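Local coordinates for xylose isomerase-like TIM barrel domain-containing protein (Thermus thermophilus, PDB 3AYV), which is not fully characterised but binds zinc ions in a TIM barrel and may, like its family, act as a phosphodiesterase or apurinic-site endonuclease on DNA, at residues R92-S97 with L134-H139; E144-V149 with G176-L181; W59-L64 with G72-R77. All coordinates share one frame; numbering follows the deposited sequence.

Contact 1. Residues R92-S97 with L134-H139; sequences RAVFHS and LLENSH. With ZN (zinc ion), chain E; ZN (zinc ion), chain F.
Ala93, Phe95, Leu134 and Glu136 set the register of two parallel strands: Leu134 N donates to Ala93 O, Phe95 N to Leu134 O and Glu136 N to Phe95 O, the last at 2.8 Å, with the short axes 4.7 Å apart and turned by 37°. This pairs the fourth and fifth staves of the TIM barrel. On the face carrying Val94, Leu134, His96 and Glu136, Leu134 CD1 lies 3.7 Å from Arg92 CB and also meets Val94 CG2. The guanidinium end of Arg92 is held elsewhere, by Glu184 O. Val94 CG1 packs against both CB and OE1 of Glu136, whose CG stands anti to the backbone N (chi1 178°) and whose extended chain carries the carboxylate to the metals. His96 and Glu136 run side by side with ring and carboxylate planes 87° apart. Glu136 OE1 sits at the ring edge, 3.2 Å from His96 NE2, because both atoms bind one zinc ion rather than each other. That zinc is 2.4 Å from His96 NE2 and 1.9 Å from Glu136 OE1, with His55 as a further ligand. Glu136 OE2 reaches a second zinc at 2.1 Å, which Asp162, His187 and Glu223 also bind, and makes a long contact to the first. Ser138 CB sits over one face of the His96 ring, towards its rim, and a water joins Ser97 N, Glu136 O and Ser138 OG where the strands part. Across the sheet, Leu135 CD1 makes an off-centre CH-pi contact with Phe95, 4.1 Å from the ring centroid. Glu136 is therefore a bridging carboxylate, and the two cations would probably polarise a water bound to both, consistent with the metal-dependent phosphodiester chemistry assigned to the family.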
# COMPACT_ATOMS: atom_id res chain seq x y z
N ARG A 92 -7.92 -3.13 -6.16
CA ARG A 92 -6.45 -3.23 -6.02
C ARG A 92 -6.08 -3.88 -4.70
O ARG A 92 -6.86 -3.82 -3.72
CB ARG A 92 -5.84 -1.82 -6.07
CG ARG A 92 -6.01 -1.12 -7.40
CD ARG A 92 -5.98 0.40 -7.28
NE ARG A 92 -5.98 0.98 -8.63
CZ ARG A 92 -5.37 2.10 -8.99
NH1 ARG A 92 -4.67 2.80 -8.11
NH2 ARG A 92 -5.44 2.51 -10.25
N ALA A 93 -4.89 -4.50 -4.65
CA ALA A 93 -4.38 -5.09 -3.40
C ALA A 93 -2.93 -4.69 -3.31
O ALA A 93 -2.15 -4.86 -4.27
CB ALA A 93 -4.50 -6.64 -3.40
N VAL A 94 -2.55 -4.16 -2.15
CA VAL A 94 -1.21 -3.59 -1.97
C VAL A 94 -0.41 -4.52 -1.06
O VAL A 94 -0.96 -5.06 -0.09
CB VAL A 94 -1.29 -2.20 -1.29
CG1 VAL A 94 0.11 -1.62 -1.08
CG2 VAL A 94 -2.13 -1.22 -2.15
N PHE A 95 0.89 -4.67 -1.35
CA PHE A 95 1.73 -5.55 -0.53
C PHE A 95 3.15 -4.97 -0.50
O PHE A 95 3.51 -4.09 -1.32
CB PHE A 95 1.70 -7.01 -1.06
CG PHE A 95 2.52 -7.20 -2.31
CD1 PHE A 95 1.99 -6.85 -3.56
CD2 PHE A 95 3.82 -7.71 -2.25
CE1 PHE A 95 2.75 -6.99 -4.72
CE2 PHE A 95 4.60 -7.86 -3.42
CZ PHE A 95 4.05 -7.50 -4.65
N HIS A 96 3.94 -5.41 0.48
CA HIS A 96 5.33 -4.97 0.61
C HIS A 96 6.27 -6.00 0.02
O HIS A 96 5.90 -7.17 -0.10
CB HIS A 96 5.70 -4.87 2.11
CG HIS A 96 5.00 -3.78 2.84
ND1 HIS A 96 5.28 -3.49 4.16
CD2 HIS A 96 4.06 -2.88 2.45
CE1 HIS A 96 4.52 -2.48 4.56
NE2 HIS A 96 3.77 -2.10 3.54
N SER A 97 7.52 -5.61 -0.29
CA SER A 97 8.48 -6.58 -0.87
C SER A 97 8.99 -7.64 0.11
O SER A 97 9.51 -8.69 -0.32
CB SER A 97 9.67 -5.86 -1.52
OG SER A 97 10.59 -5.42 -0.51
N LEU A 134 -0.36 -4.39 -6.41
CA LEU A 134 0.52 -3.22 -6.34
C LEU A 134 1.58 -3.46 -5.29
O LEU A 134 1.27 -3.78 -4.16
CB LEU A 134 -0.25 -1.95 -5.95
CG LEU A 134 -1.46 -1.62 -6.83
CD1 LEU A 134 -2.31 -0.56 -6.14
CD2 LEU A 134 -0.96 -1.15 -8.20
N LEU A 135 2.83 -3.26 -5.68
CA LEU A 135 3.96 -3.33 -4.74
C LEU A 135 4.27 -1.95 -4.19
O LEU A 135 4.46 -1.00 -4.95
CB LEU A 135 5.18 -3.91 -5.49
CG LEU A 135 6.55 -3.98 -4.79
CD1 LEU A 135 6.42 -4.74 -3.47
CD2 LEU A 135 7.51 -4.67 -5.73
N GLU A 136 4.34 -1.85 -2.85
CA GLU A 136 4.58 -0.57 -2.16
C GLU A 136 6.03 -0.52 -1.68
O GLU A 136 6.56 -1.56 -1.25
CB GLU A 136 3.62 -0.48 -0.97
CG GLU A 136 3.77 0.73 -0.12
CD GLU A 136 3.07 0.60 1.22
OE1 GLU A 136 2.25 -0.30 1.43
OE2 GLU A 136 3.35 1.43 2.09
N ASN A 137 6.70 0.64 -1.78
CA ASN A 137 8.05 0.74 -1.21
C ASN A 137 7.94 0.75 0.32
O ASN A 137 7.02 1.36 0.88
CB ASN A 137 8.79 2.00 -1.68
CG ASN A 137 8.05 3.30 -1.35
OD1 ASN A 137 6.94 3.53 -1.84
ND2 ASN A 137 8.66 4.16 -0.50
N SER A 138 8.90 0.10 0.97
CA SER A 138 8.98 0.04 2.42
C SER A 138 10.41 0.40 2.85
O SER A 138 10.71 1.58 3.02
CB SER A 138 8.50 -1.33 2.94
OG SER A 138 9.23 -2.41 2.35
N HIS A 139 11.31 -0.59 2.88
CA HIS A 139 12.67 -0.41 3.35
C HIS A 139 13.73 -0.42 2.26
O HIS A 139 14.91 -0.38 2.59
CB HIS A 139 13.01 -1.47 4.43
CG HIS A 139 12.13 -1.38 5.63
ND1 HIS A 139 12.37 -0.50 6.66
CD2 HIS A 139 10.96 -2.01 5.93
CE1 HIS A 139 11.40 -0.60 7.55
NE2 HIS A 139 10.53 -1.51 7.13
ZN ZN E . 2.01 -0.50 3.35
ZN ZN F . 2.15 2.93 2.98
O HOH W 1 8.41 -2.90 -0.08
O HOH W 2 0.82 1.08 4.07
O HOH W 3 2.38 -0.38 5.78
O HOH W 4 2.21 3.05 5.40

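Contact 2. Residues E144-V149 with G176-L181; sequences EALRPV and GPWLAL
Leu181 CD2 lies over one face of the Arg147 guanidinium, 3.5 Å above its plane and towards the rim, and also touches Arg147 CB and NE, so one methyl lies along the arginine chain from CB to the guanidinium. A bend at chi3 (-82°) turns the guanidinium towards residues 176-181. At the edge of the group, Arg147 NH2 gives Ala180 O a hydrogen bond of 3.2 Å. Its N-H...O angle of 138° marks the bond as weak. A water near the guanidinium plane donates to Pro177 O at 2.7 Å and accepts a weak bond from Arg147 NH2, making a second, looser link. On the buried side, the other methyl of Leu181, CD1, rests 4.0 Å from Leu146 CB, while Leu146 CD1 meets the edge of the Trp178 indole 4.2 Å from its CZ3. The two segments belong to the outer layer of the TIM barrel: residues 144-149 run into the first turn of helix 147-153, which follows strand 132-136, and residues 176-181 comprise the short helix 176-179 and the residues after it, ahead of strand 185-188. Strand 158-162 lies between strands 132-136 and 185-188 in the sheet, and both Leu146 and Leu181 pack onto its Phe159. Further out, the indole is fixed by a hydrogen bond from Trp178 NE1 to Thr172 O and by the Phe161 ring, whose plane is within about 15° of its own. The backbone before Ala180 O and Leu181 is held by Ala180 N bonding Gly176 O at 3.1 Å and Leu181 N bonding Trp178 O at 3.0 Å.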
# COMPACT_ATOMS: atom_id res chain seq x y z
N GLU A 144 15.69 1.77 -7.64
CA GLU A 144 16.33 0.83 -8.58
C GLU A 144 16.13 -0.64 -8.19
O GLU A 144 16.21 -1.50 -9.06
CB GLU A 144 17.82 1.12 -8.73
CG GLU A 144 18.58 0.69 -7.48
CD GLU A 144 20.04 1.06 -7.47
OE1 GLU A 144 20.53 1.62 -8.47
OE2 GLU A 144 20.69 0.78 -6.42
N ALA A 145 15.90 -0.95 -6.90
CA ALA A 145 15.68 -2.33 -6.52
C ALA A 145 14.26 -2.80 -6.82
O ALA A 145 13.99 -4.01 -6.84
CB ALA A 145 16.01 -2.55 -5.06
N LEU A 146 13.35 -1.85 -7.03
CA LEU A 146 11.96 -2.20 -7.37
C LEU A 146 11.76 -2.22 -8.89
O LEU A 146 10.93 -2.97 -9.40
CB LEU A 146 10.97 -1.20 -6.74
CG LEU A 146 10.98 -1.29 -5.20
CD1 LEU A 146 9.94 -0.32 -4.67
CD2 LEU A 146 10.77 -2.76 -4.66
N ARG A 147 12.49 -1.37 -9.59
CA ARG A 147 12.32 -1.27 -11.05
C ARG A 147 12.38 -2.64 -11.79
O ARG A 147 11.52 -2.91 -12.63
CB ARG A 147 13.33 -0.26 -11.62
CG ARG A 147 13.03 0.13 -13.07
CD ARG A 147 13.98 1.22 -13.55
NE ARG A 147 13.55 2.55 -13.12
CZ ARG A 147 12.62 3.28 -13.75
NH1 ARG A 147 12.01 2.81 -14.83
NH2 ARG A 147 12.30 4.49 -13.29
N PRO A 148 13.38 -3.50 -11.49
CA PRO A 148 13.41 -4.80 -12.19
C PRO A 148 12.24 -5.74 -11.85
O PRO A 148 11.84 -6.59 -12.68
CB PRO A 148 14.73 -5.43 -11.71
CG PRO A 148 15.58 -4.23 -11.19
CD PRO A 148 14.52 -3.39 -10.53
N VAL A 149 11.70 -5.63 -10.64
CA VAL A 149 10.53 -6.44 -10.27
C VAL A 149 9.37 -6.05 -11.17
O VAL A 149 8.66 -6.91 -11.74
CB VAL A 149 10.11 -6.27 -8.79
CG1 VAL A 149 9.00 -7.27 -8.42
CG2 VAL A 149 11.33 -6.45 -7.85
N GLY A 176 11.35 12.34 -5.99
CA GLY A 176 11.64 12.27 -7.45
C GLY A 176 11.96 10.90 -8.03
O GLY A 176 11.25 10.40 -8.92
N PRO A 177 13.03 10.26 -7.55
CA PRO A 177 13.43 8.94 -8.07
C PRO A 177 12.32 7.89 -7.95
O PRO A 177 12.20 7.00 -8.81
CB PRO A 177 14.64 8.59 -7.19
CG PRO A 177 15.24 9.94 -6.87
CD PRO A 177 14.05 10.85 -6.67
N TRP A 178 11.50 7.99 -6.88
CA TRP A 178 10.41 7.05 -6.67
C TRP A 178 9.24 7.33 -7.59
O TRP A 178 8.62 6.41 -8.14
CB TRP A 178 9.93 7.06 -5.21
CG TRP A 178 11.02 6.80 -4.22
CD1 TRP A 178 11.77 7.75 -3.56
CD2 TRP A 178 11.47 5.52 -3.73
NE1 TRP A 178 12.67 7.14 -2.72
CE2 TRP A 178 12.52 5.78 -2.80
CE3 TRP A 178 11.10 4.18 -3.98
CZ2 TRP A 178 13.21 4.76 -2.12
CZ3 TRP A 178 11.80 3.15 -3.32
CH2 TRP A 178 12.84 3.46 -2.38
N LEU A 179 8.92 8.61 -7.75
CA LEU A 179 7.89 9.03 -8.71
C LEU A 179 8.20 8.57 -10.15
O LEU A 179 7.28 8.34 -10.94
CB LEU A 179 7.76 10.54 -8.67
CG LEU A 179 7.13 11.02 -7.34
CD1 LEU A 179 7.18 12.56 -7.20
CD2 LEU A 179 5.72 10.50 -7.21
N ALA A 180 9.49 8.43 -10.46
CA ALA A 180 9.93 7.95 -11.78
C ALA A 180 9.46 6.52 -12.09
O ALA A 180 9.49 6.08 -13.25
CB ALA A 180 11.44 8.11 -11.95
N LEU A 181 9.02 5.79 -11.06
CA LEU A 181 8.50 4.42 -11.24
C LEU A 181 7.04 4.44 -11.66
O LEU A 181 6.41 3.40 -11.84
CB LEU A 181 8.64 3.61 -9.95
CG LEU A 181 10.04 3.23 -9.47
CD1 LEU A 181 9.94 2.43 -8.16
CD2 LEU A 181 10.77 2.40 -10.52
O HOH W 5 13.95 5.88 -10.54

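Contact 3. Residues W59-L64 with G72-R77; sequences WNLDLL and GLTLRR
Thr74 OG1 is gripped from two directions: it accepts a hydrogen bond from Asp62 N at 2.9 Å, with an N-H...O angle of 144°, and it also bonds Val70 O one turn earlier in its own helix. The hydroxyl thus ties the loop backbone to the helix while remaining part of the helix's own bonding. Its rotation puts OG1 beside the backbone N (chi1 -59°) and sends the methyl to the other side, where Thr74 CG2 lies 3.7 Å from Leu63 CD2 and also faces Leu63 N. Leu61 and Leu63 consequently straddle the threonine, Leu61 CB closing on Thr74 OG1 at 3.4 Å. Both segments belong to one beta-alpha unit of the TIM barrel: residues 59-64 lie in the loop that follows strand 52-55, and residues 72-77 in helix 68-87, on which that loop folds back. Leu61 runs past Thr74 in the opposite direction and crosses Leu73 and Arg77 at about a right angle. Its CD1 touches Arg77 CB at 3.8 Å, and its CD2 touches Leu73 CD2 at 4.0 Å. Leu73 CD1 in turn lies over the centre of the Arg77 guanidinium. At the far end Leu63 CD2 reaches Leu75 CB; Leu63 also packs on Ala118 of helix 112-118, and Leu75 on Leu121 of helix 120-129. The loop contains an Asx turn there, in which Leu64 N donates to Asp62 OD1 at 2.9 Å with an N-H...O angle of 163°, approaching from well above the carboxylate plane. The same Asp62 OD1 takes part in a salt bridge with Arg111 NH2.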
# COMPACT_ATOMS: atom_id res chain seq x y z
N TRP A 59 3.18 -7.94 8.13
CA TRP A 59 4.04 -8.00 9.33
C TRP A 59 4.79 -9.32 9.38
O TRP A 59 4.18 -10.39 9.35
CB TRP A 59 3.22 -7.80 10.61
CG TRP A 59 2.90 -6.38 10.92
CD1 TRP A 59 1.65 -5.82 10.98
CD2 TRP A 59 3.82 -5.32 11.24
NE1 TRP A 59 1.74 -4.49 11.33
CE2 TRP A 59 3.06 -4.15 11.46
CE3 TRP A 59 5.22 -5.24 11.31
CZ2 TRP A 59 3.65 -2.92 11.79
CZ3 TRP A 59 5.82 -4.00 11.64
CH2 TRP A 59 5.02 -2.86 11.87
N ASN A 60 6.13 -9.24 9.48
CA ASN A 60 6.99 -10.42 9.59
C ASN A 60 6.91 -11.38 8.41
O ASN A 60 7.23 -12.55 8.55
CB ASN A 60 6.69 -11.18 10.89
CG ASN A 60 6.84 -10.30 12.11
OD1 ASN A 60 5.85 -10.00 12.80
ND2 ASN A 60 8.07 -9.85 12.37
N LEU A 61 6.48 -10.89 7.26
CA LEU A 61 6.43 -11.74 6.08
C LEU A 61 7.51 -11.39 5.07
O LEU A 61 7.90 -10.23 4.95
CB LEU A 61 5.05 -11.62 5.39
CG LEU A 61 3.85 -11.93 6.29
CD1 LEU A 61 2.52 -11.77 5.54
CD2 LEU A 61 3.92 -13.30 6.96
N ASP A 62 7.97 -12.40 4.33
CA ASP A 62 8.93 -12.22 3.25
C ASP A 62 8.96 -13.50 2.41
O ASP A 62 9.32 -14.58 2.92
CB ASP A 62 10.34 -11.91 3.82
CG ASP A 62 11.35 -11.68 2.74
OD1 ASP A 62 10.96 -11.52 1.57
OD2 ASP A 62 12.57 -11.65 3.06
N LEU A 63 8.60 -13.37 1.13
CA LEU A 63 8.70 -14.49 0.20
C LEU A 63 10.13 -15.04 0.06
O LEU A 63 10.33 -16.20 -0.32
CB LEU A 63 8.15 -14.11 -1.19
CG LEU A 63 6.63 -13.88 -1.27
CD1 LEU A 63 6.27 -13.35 -2.67
CD2 LEU A 63 5.88 -15.21 -0.96
N LEU A 64 11.10 -14.20 0.38
CA LEU A 64 12.51 -14.55 0.22
C LEU A 64 13.18 -14.74 1.58
O LEU A 64 14.42 -14.73 1.66
CB LEU A 64 13.23 -13.47 -0.58
CG LEU A 64 12.70 -13.15 -1.98
CD1 LEU A 64 13.64 -12.12 -2.55
CD2 LEU A 64 12.65 -14.43 -2.88
N GLY A 72 6.65 -20.05 3.27
CA GLY A 72 5.38 -20.78 3.12
C GLY A 72 4.19 -19.98 3.65
O GLY A 72 3.16 -19.83 2.97
N LEU A 73 4.34 -19.47 4.87
CA LEU A 73 3.31 -18.64 5.50
C LEU A 73 3.01 -17.37 4.68
O LEU A 73 1.82 -16.99 4.49
CB LEU A 73 3.75 -18.26 6.93
CG LEU A 73 2.76 -17.34 7.66
CD1 LEU A 73 1.39 -18.03 8.02
CD2 LEU A 73 3.40 -16.73 8.91
N THR A 74 4.08 -16.73 4.20
CA THR A 74 3.96 -15.50 3.41
C THR A 74 3.12 -15.76 2.15
O THR A 74 2.19 -15.00 1.84
CB THR A 74 5.34 -14.92 3.01
OG1 THR A 74 6.09 -14.65 4.20
CG2 THR A 74 5.19 -13.60 2.26
N LEU A 75 3.47 -16.82 1.44
CA LEU A 75 2.70 -17.19 0.25
C LEU A 75 1.22 -17.43 0.59
O LEU A 75 0.35 -16.87 -0.10
CB LEU A 75 3.32 -18.38 -0.47
CG LEU A 75 2.68 -18.76 -1.82
CD1 LEU A 75 2.73 -17.57 -2.80
CD2 LEU A 75 3.40 -19.99 -2.39
N ARG A 76 0.95 -18.21 1.65
CA ARG A 76 -0.44 -18.47 2.08
C ARG A 76 -1.19 -17.18 2.45
O ARG A 76 -2.36 -16.99 2.05
CB ARG A 76 -0.50 -19.49 3.24
CG ARG A 76 -0.11 -20.92 2.85
CD ARG A 76 -0.37 -21.96 3.99
NE ARG A 76 0.26 -21.67 5.30
CZ ARG A 76 1.48 -22.08 5.66
NH1 ARG A 76 2.26 -22.74 4.82
NH2 ARG A 76 1.95 -21.78 6.87
N ARG A 77 -0.51 -16.28 3.16
CA ARG A 77 -1.08 -14.99 3.56
C ARG A 77 -1.46 -14.10 2.35
O ARG A 77 -2.56 -13.47 2.33
CB ARG A 77 -0.11 -14.22 4.47
CG ARG A 77 0.01 -14.80 5.89
CD ARG A 77 -1.19 -14.44 6.72
NE ARG A 77 -1.09 -14.86 8.13
CZ ARG A 77 -1.85 -15.78 8.70
NH1 ARG A 77 -2.77 -16.44 8.00
NH2 ARG A 77 -1.70 -16.03 9.99

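From the N terminus, contact 3 comes first, folding the loop after strand 52-55 onto helix 68-87 across seven intervening residues. Contact 1 opens after it closes, joining strands 92-96 and 132-136 across 36 residues that are mostly helical. Contact 2 then closes a loop of 26 residues, including strand 158-162, and brings the start of helix 147-153 against the short helix 176-179 on the outside of the barrel. The three lie in series, so none nests in or crosses another. Contact 1 touches both neighbours: Asn137 CB meets Trp178 CZ3 of contact 2 at 3.6 Å, and Ser97 O packs 3.7 Å from Asp62 OD1 of contact 3, without a bond. Contacts 2 and 3 do not touch.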